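Local coordinates for protein hyaluronidase (Streptomyces koganeiensis, PDB 4UFQ) that probably cleaves hyaluronan as a secreted bacterial hyaluronidase, and assembles from three copies into an elongated, strand-rich trimer, at residues 159-162 / 163-167; 83-87 / 88-92. All blocks are in the same frame, centred on the assembly; numbering follows the deposited sequence.

Contact 1. Residues 159-162 / 163-167. With NA (sodium ion), chain R.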
loop_
_atom_site.group_PDB
_atom_site.type_symbol
_atom_site.label_atom_id
_atom_site.label_comp_id
_atom_site.label_asym_id
_atom_site.label_seq_id
_atom_site.Cartn_x
_atom_site.Cartn_y
_atom_site.Cartn_z
ATOM N N ILE B 159 -18.900 -1.410 -2.228
ATOM C CA ILE B 159 -18.754 -2.107 -0.944
ATOM C C ILE B 159 -19.775 -3.190 -0.809
ATOM O O ILE B 159 -20.958 -2.950 -1.087
ATOM C CB ILE B 159 -18.940 -1.127 0.263
ATOM C CG1 ILE B 159 -18.049 0.111 0.105
ATOM C CG2 ILE B 159 -18.674 -1.856 1.579
ATOM C CD1 ILE B 159 -18.341 1.230 1.107
ATOM N N VAL B 160 -19.354 -4.368 -0.361
ATOM C CA VAL B 160 -20.250 -5.483 -0.069
ATOM C C VAL B 160 -20.173 -5.837 1.414
ATOM O O VAL B 160 -19.094 -6.119 1.930
ATOM C CB VAL B 160 -19.901 -6.723 -0.904
ATOM C CG1 VAL B 160 -20.887 -7.859 -0.652
ATOM C CG2 VAL B 160 -19.864 -6.362 -2.388
ATOM N N GLN B 161 -21.329 -5.842 2.090
ATOM C CA GLN B 161 -21.451 -6.296 3.470
ATOM C C GLN B 161 -21.182 -7.794 3.516
ATOM O O GLN B 161 -21.915 -8.569 2.903
ATOM C CB GLN B 161 -22.857 -5.960 3.979
ATOM C CG GLN B 161 -23.140 -6.176 5.467
ATOM C CD GLN B 161 -24.510 -5.617 5.873
ATOM O OE1 GLN B 161 -25.072 -4.777 5.176
ATOM N NE2 GLN B 161 -25.035 -6.081 6.991
ATOM N N ARG B 162 -20.126 -8.200 4.230
ATOM C CA ARG B 162 -19.722 -9.599 4.323
ATOM C C ARG B 162 -19.771 -10.131 5.751
ATOM O O ARG B 162 -19.764 -9.359 6.713
ATOM C CB ARG B 162 -18.296 -9.784 3.783
ATOM C CG ARG B 162 -18.144 -9.437 2.313
ATOM C CD ARG B 162 -18.793 -10.508 1.453
ATOM N NE ARG B 162 -18.527 -10.247 0.045
ATOM C CZ ARG B 162 -18.951 -11.000 -0.966
ATOM N NH1 ARG B 162 -19.690 -12.081 -0.755
ATOM N NH2 ARG B 162 -18.637 -10.650 -2.205
ATOM N N GLY B 163 -19.814 -11.455 5.883
ATOM C CA GLY B 163 -19.638 -12.102 7.177
ATOM C C GLY B 163 -20.720 -11.690 8.157
ATOM O O GLY B 163 -21.899 -11.621 7.808
ATOM N N ASP B 164 -20.318 -11.396 9.392
ATOM C CA ASP B 164 -21.273 -10.956 10.406
ATOM C C ASP B 164 -21.308 -9.435 10.591
ATOM O O ASP B 164 -21.815 -8.945 11.599
ATOM C CB ASP B 164 -21.017 -11.682 11.730
ATOM C CG ASP B 164 -19.699 -11.311 12.362
ATOM O OD1 ASP B 164 -18.888 -10.607 11.732
ATOM O OD2 ASP B 164 -19.468 -11.756 13.510
ATOM N N ALA B 165 -20.802 -8.685 9.617
ATOM C CA ALA B 165 -20.926 -7.227 9.666
ATOM C C ALA B 165 -22.396 -6.848 9.610
ATOM O O ALA B 165 -23.182 -7.433 8.859
ATOM C CB ALA B 165 -20.199 -6.560 8.528
ATOM N N LEU B 166 -22.756 -5.843 10.400
ATOM C CA LEU B 166 -24.145 -5.434 10.547
ATOM C C LEU B 166 -24.530 -4.329 9.575
ATOM O O LEU B 166 -25.722 -3.994 9.433
ATOM C CB LEU B 166 -24.377 -4.982 11.988
ATOM C CG LEU B 166 -24.301 -6.025 13.092
ATOM C CD1 LEU B 166 -24.459 -5.330 14.441
ATOM C CD2 LEU B 166 -25.363 -7.094 12.902
ATOM N N ALA B 167 -23.542 -3.756 8.886
ATOM C CA ALA B 167 -23.774 -2.767 7.860
ATOM C C ALA B 167 -22.626 -2.799 6.850
ATOM O O ALA B 167 -21.524 -3.255 7.192
ATOM C CB ALA B 167 -23.874 -1.384 8.473
HETATM NA NA NA R . -17.255 -10.226 9.761
HETATM O O HOH W 1 -17.075 -8.303 7.652
HETATM O O HOH W 2 -15.722 -10.538 12.054
#

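Contact 2. Residues 83-87 / 88-92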
loop_
_atom_site.group_PDB
_atom_site.type_symbol
_atom_site.label_atom_id
_atom_site.label_comp_id
_atom_site.label_asym_id
_atom_site.label_seq_id
_atom_site.Cartn_x
_atom_site.Cartn_y
_atom_site.Cartn_z
ATOM N N ARG B 83 7.536 -15.883 6.461
ATOM C CA ARG B 83 7.259 -17.235 6.919
ATOM C C ARG B 83 6.735 -17.152 8.347
ATOM O O ARG B 83 7.485 -16.884 9.289
ATOM C CB ARG B 83 8.527 -18.103 6.817
ATOM C CG ARG B 83 9.245 -17.910 5.478
ATOM C CD ARG B 83 10.384 -18.885 5.231
ATOM N NE ARG B 83 11.333 -18.968 6.335
ATOM C CZ ARG B 83 12.408 -18.198 6.483
ATOM N NH1 ARG B 83 12.689 -17.247 5.603
ATOM N NH2 ARG B 83 13.205 -18.385 7.530
ATOM N N GLY B 84 5.429 -17.349 8.495
ATOM C CA GLY B 84 4.760 -17.111 9.758
ATOM C C GLY B 84 4.708 -18.302 10.687
ATOM O O GLY B 84 5.413 -19.304 10.508
ATOM N N TYR B 85 3.865 -18.171 11.703
ATOM C CA TYR B 85 3.783 -19.153 12.778
ATOM C C TYR B 85 2.331 -19.556 13.014
ATOM O O TYR B 85 1.434 -18.703 13.084
ATOM C CB TYR B 85 4.405 -18.579 14.059
ATOM C CG TYR B 85 5.872 -18.277 13.907
ATOM C CD1 TYR B 85 6.290 -17.125 13.266
ATOM C CD2 TYR B 85 6.839 -19.149 14.388
ATOM C CE1 TYR B 85 7.625 -16.843 13.102
ATOM C CE2 TYR B 85 8.185 -18.873 14.234
ATOM C CZ TYR B 85 8.570 -17.717 13.591
ATOM O OH TYR B 85 9.896 -17.414 13.417
ATOM N N ALA B 86 2.099 -20.858 13.123
ATOM C CA ALA B 86 0.743 -21.399 13.224
ATOM C C ALA B 86 0.010 -20.978 14.503
ATOM O O ALA B 86 -1.229 -21.022 14.559
ATOM C CB ALA B 86 0.790 -22.927 13.121
ATOM N N ASP B 87 0.749 -20.530 15.489
ATOM C CA ASP B 87 0.178 -20.120 16.756
ATOM C C ASP B 87 -0.053 -18.647 16.872
ATOM O O ASP B 87 -0.449 -18.154 17.891
ATOM C CB ASP B 87 1.028 -20.577 17.943
ATOM C CG ASP B 87 2.408 -19.990 17.950
ATOM O OD1 ASP B 87 2.672 -19.140 17.105
ATOM O OD2 ASP B 87 3.242 -20.375 18.806
ATOM N N GLY B 88 0.221 -17.942 15.797
ATOM C CA GLY B 88 -0.087 -16.527 15.748
ATOM C C GLY B 88 0.861 -15.679 16.568
ATOM O O GLY B 88 0.548 -14.528 16.890
ATOM N N SER B 89 2.031 -16.235 16.883
ATOM C CA SER B 89 3.019 -15.532 17.696
ATOM C C SER B 89 3.729 -14.428 16.907
ATOM O O SER B 89 4.674 -13.817 17.404
ATOM C CB SER B 89 4.044 -16.521 18.267
ATOM O OG SER B 89 4.769 -17.174 17.238
ATOM N N ASP B 90 3.267 -14.171 15.684
ATOM C CA ASP B 90 3.825 -13.105 14.860
ATOM C C ASP B 90 2.858 -11.934 14.663
ATOM O O ASP B 90 2.896 -11.244 13.645
ATOM C CB ASP B 90 4.257 -13.661 13.508
ATOM C CG ASP B 90 3.175 -14.464 12.825
ATOM O OD1 ASP B 90 2.032 -14.550 13.343
ATOM O OD2 ASP B 90 3.481 -15.005 11.745
ATOM N N LYS B 91 2.018 -11.679 15.656
ATOM C CA LYS B 91 0.992 -10.654 15.519
ATOM C C LYS B 91 1.585 -9.247 15.404
ATOM O O LYS B 91 0.935 -8.326 14.870
ATOM C CB LYS B 91 -0.034 -10.746 16.666
ATOM C CG LYS B 91 0.445 -10.318 18.046
ATOM C CD LYS B 91 -0.759 -10.191 18.984
ATOM C CE LYS B 91 -0.370 -10.155 20.457
ATOM N NZ LYS B 91 0.149 -8.827 20.889
ATOM N N ASP B 92 2.827 -9.072 15.867
ATOM C CA ASP B 92 3.498 -7.772 15.733
ATOM C C ASP B 92 4.446 -7.677 14.519
ATOM O O ASP B 92 5.082 -6.644 14.301
ATOM C CB ASP B 92 4.254 -7.423 17.014
ATOM C CG ASP B 92 3.324 -7.222 18.203
ATOM O OD1 ASP B 92 2.168 -6.800 17.995
ATOM O OD2 ASP B 92 3.751 -7.483 19.345
#

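Contact 1. Residues 159-162 / 163-167
From Arg162 to Ala165 the chain reverses in a type II' beta turn, closed by the backbone bond from Ala165 N to Arg162 O at 3.2 Å, and Ala167 comes back to within 6.1 Å of Gln161, CA to CA. Gly163 takes the second position of the turn with positive phi (62°), a conformation that glycine adopts most easily; a CB there would also run into the bound sodium ion. Gln161 bridges the loop. Its CG stands anti to the backbone N (chi1 -172°) and the chain stays extended, so that Gln161 NE2 arrives at Ala165 O, 3.0 Å away, with an N-H...O angle of 156°. The donor lies well above the carbonyl plane rather than on a lone pair, and Gln161 CD rests 3.6 Å from Ala167 CA. Glutamine suits the place because its amide offers a donor and an acceptor: while NE2 gives to Ala165 O, OE1 accepts from Ser174 N of the second subunit. Ala165 and Ala167 are buried, where a small residue fits; Ala165 CB lies against Arg162 O, and Ala167 packs on the neighbouring subunits. Arg162 turns its guanidinium back along the strand: Val160 CG1 lies against one face, toward the rim, NE hydrogen-bonds to Gly146 O and NH2 forms a salt bridge with Asp148. At the exposed tip Asp164 OD1 coordinates the sodium at 2.6 Å; two waters also bind the ion, one of them donating to Arg162 O. The whole is a type II' beta turn after strand 157-160, with glycine second and a partly hydrated sodium site.

Contact 2. Residues 83-87 / 88-92
A type I beta turn from Tyr85 to Gly88 heads the loop between strands 79-83 and 96-101, and an Asx turn from Asp87 to Ser89 overlaps its end. The beta turn is closed by Gly88 N giving its hydrogen to Tyr85 O at 3.1 Å; Gly88 then has positive phi (74°), which glycine tolerates readily. Asp87 has its CG between the backbone N and the carbonyl carbon (chi1 62°), which folds the short carboxylate over the chain that follows. There Asp87 OD1 takes two hydrogens from one residue: Ser89 OG, 2.9 Å away, comes from the syn side close to the carboxylate plane, while Ser89 N, at 3.0 Å, comes from well above it. Serine suits the place because its short side chain lets OG and its own N reach the same oxygen. Ser89 OG also rests 3.5 Å from Tyr85 CB, obliquely to the ring. Further along the chain Asp90 reaches back to Tyr85 N, Asp90 OD2 accepting at 3.2 Å through a bent bond (138°) that arrives from above the carboxylate. Asp90 OD2 also lies at the edge of the ring, 3.8 Å from Tyr85 CD1, with ring and carboxylate planes almost perpendicular. Gly84 lets it in, since a CB there would collide with OD2. Outside the loop, OD2 and OD1 of Asp90 accept from Thr105 OG1 and Ala106 N of the second subunit, and Tyr85 OH bonds to Thr71 O of the third. The buried Asp90 carboxylate, met by three donors, is probably held as an anion, bonded to both its own loop and the second subunit.

Going from the N terminus, contact 2 comes first and closes the loop that joins strand 79-83 to strand 96-101. The chain then runs through the strands between 96 and 148 before strand 157-160 leads into contact 1, which closes the loop before strand 169-172. The two are in series, neither nested nor crossed, and their nearest atoms stay about 19 Å apart, with centres about 27 Å apart. Each is a local reversal within an elongated chain. What they share is the trimer: both touch the second and third subunits, and the strands entering them, at Arg83 and at Ile159 and Val160, pair in parallel with strands of a neighbouring subunit.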